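Local coordinates for protein tannase (Fusobacterium nucleatum subsp. nucleatum ATCC 25586, PDB 6YQ4) that hydrolyses gallotannins as a tannase, probably of the alpha/beta-hydrolase fold, and binds a magnesium ion, at residues G115-T120 / A132-V137. Residues are numbered along the deposited sequence; the frame is centred on the assembly and turned at random.
Sequences GARGRT and APAAIV
Arg117 lays its guanidinium flat over the methyl of Ala134, with CB of Ala134 3.5 Å from CZ of Arg117 and close to the centre of the group. The apolar contact therefore uses a face, while NE and NH1 are engaged elsewhere. CG of Arg117 lies anti to its carbonyl carbon (chi1 -59°), and the bend at chi3 (-84°) turns the otherwise extended chain across the first turn of the helix. At the rim of the same group, near its plane, CG1 of Val137 stands 4.2 Å from NH2 of Arg117.

Closer to the backbone the two segments meet through small side chains, in van der Waals contacts. The carbonyl O of Arg117 lies 3.3 Å from CB of Ala135, and CB of Ala116 comes to 4.1 Å from O of Ala135. The CA atoms of Arg117 and Ala135 are 5.2 Å apart.

NE of Arg117 forms a salt bridge with OD1 of Asp138, one helical turn beyond Ala134, and NH1 makes a weak hydrogen bond to the carbonyl O of Ile129, in the loop ahead of the helix. Pro133, after a cis peptide bond, occupies the N-cap position, and its O accepts the bond from Val137 N (3.1 Å).

The contact thus ties the loop leaving strand 110-114 of the central sheet to the start of helix 134-148, a strand-to-helix connection consistent with the family's alpha/beta-hydrolase fold; Ala135 and Ile136 also pack on helix 167-177, and Val137 on helix 185-191.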
loop_
_atom_site.group_PDB
_atom_site.type_symbol
_atom_site.label_atom_id
_atom_site.label_comp_id
_atom_site.label_asym_id
_atom_site.label_seq_id
_atom_site.Cartn_x
_atom_site.Cartn_y
_atom_site.Cartn_z
ATOM N N GLY A 115 -12.276 -8.045 4.640
ATOM C CA GLY A 115 -11.219 -8.287 5.588
ATOM C C GLY A 115 -10.179 -9.229 5.002
ATOM O O GLY A 115 -10.388 -9.843 3.953
ATOM N N ALA A 116 -9.050 -9.342 5.706
ATOM C CA ALA A 116 -7.928 -10.166 5.273
ATOM C C ALA A 116 -7.082 -10.523 6.485
ATOM O O ALA A 116 -6.992 -9.744 7.441
ATOM C CB ALA A 116 -7.068 -9.445 4.218
ATOM N N ARG A 117 -6.462 -11.706 6.434
ATOM C CA ARG A 117 -5.561 -12.135 7.496
ATOM C C ARG A 117 -4.293 -11.294 7.490
ATOM O O ARG A 117 -3.967 -10.614 6.521
ATOM C CB ARG A 117 -5.179 -13.609 7.352
ATOM C CG ARG A 117 -6.339 -14.593 7.368
ATOM C CD ARG A 117 -5.864 -15.979 6.950
ATOM N NE ARG A 117 -5.829 -16.099 5.497
ATOM C CZ ARG A 117 -5.159 -17.040 4.841
ATOM N NH1 ARG A 117 -4.480 -17.955 5.517
ATOM N NH2 ARG A 117 -5.181 -17.072 3.514
ATOM N N GLY A 118 -3.572 -11.347 8.603
ATOM C CA GLY A 118 -2.358 -10.578 8.767
ATOM C C GLY A 118 -1.396 -11.355 9.637
ATOM O O GLY A 118 -1.693 -12.461 10.098
ATOM N N ARG A 119 -0.263 -10.710 9.915
ATOM C CA ARG A 119 0.968 -11.398 10.270
ATOM C C ARG A 119 0.964 -11.993 11.677
ATOM O O ARG A 119 1.731 -12.924 11.929
ATOM C CB ARG A 119 2.156 -10.433 10.096
ATOM C CG ARG A 119 2.023 -9.136 10.892
ATOM C CD ARG A 119 3.240 -8.297 10.655
ATOM N NE ARG A 119 3.249 -7.005 11.341
ATOM C CZ ARG A 119 3.507 -6.827 12.631
ATOM N NH1 ARG A 119 3.699 -7.880 13.468
ATOM N NH2 ARG A 119 3.519 -5.587 13.106
ATOM N N THR A 120 0.133 -11.508 12.598
ATOM C CA THR A 120 0.131 -12.069 13.949
ATOM C C THR A 120 -0.903 -13.171 14.155
ATOM O O THR A 120 -0.934 -13.766 15.234
ATOM C CB THR A 120 -0.100 -10.973 14.996
ATOM O OG1 THR A 120 -1.261 -10.221 14.645
ATOM C CG2 THR A 120 1.086 -10.027 15.069
ATOM N N ALA A 132 2.970 -14.050 5.185
ATOM C CA ALA A 132 2.961 -13.915 3.734
ATOM C C ALA A 132 2.839 -15.288 3.077
ATOM O O ALA A 132 3.509 -16.236 3.495
ATOM C CB ALA A 132 4.242 -13.217 3.281
ATOM N N PRO A 133 2.019 -15.439 2.035
ATOM C CA PRO A 133 1.239 -14.449 1.283
ATOM C C PRO A 133 -0.270 -14.417 1.597
ATOM O O PRO A 133 -1.050 -14.106 0.708
ATOM C CB PRO A 133 1.475 -14.901 -0.154
ATOM C CG PRO A 133 1.502 -16.444 -0.014
ATOM C CD PRO A 133 2.076 -16.739 1.336
ATOM N N ALA A 134 -0.662 -14.689 2.845
ATOM C CA ALA A 134 -2.080 -14.809 3.191
ATOM C C ALA A 134 -2.897 -13.576 2.794
ATOM O O ALA A 134 -3.994 -13.703 2.242
ATOM C CB ALA A 134 -2.241 -15.076 4.698
ATOM N N ALA A 135 -2.420 -12.375 3.121
ATOM C CA ALA A 135 -3.284 -11.209 2.924
ATOM C C ALA A 135 -3.556 -10.957 1.446
ATOM O O ALA A 135 -4.671 -10.562 1.085
ATOM C CB ALA A 135 -2.692 -9.956 3.573
ATOM N N ILE A 136 -2.560 -11.175 0.575
ATOM C CA ILE A 136 -2.804 -10.963 -0.849
ATOM C C ILE A 136 -3.703 -12.075 -1.376
ATOM O O ILE A 136 -4.550 -11.840 -2.244
ATOM C CB ILE A 136 -1.485 -10.813 -1.655
ATOM C CG1 ILE A 136 -1.799 -10.512 -3.124
ATOM C CG2 ILE A 136 -0.575 -12.036 -1.582
ATOM C CD1 ILE A 136 -2.592 -9.240 -3.285
ATOM N N VAL A 137 -3.607 -13.271 -0.796
ATOM C CA VAL A 137 -4.482 -14.363 -1.202
ATOM C C VAL A 137 -5.924 -14.069 -0.812
ATOM O O VAL A 137 -6.856 -14.336 -1.581
ATOM C CB VAL A 137 -3.982 -15.685 -0.601
ATOM C CG1 VAL A 137 -5.071 -16.772 -0.712
ATOM C CG2 VAL A 137 -2.688 -16.108 -1.285
#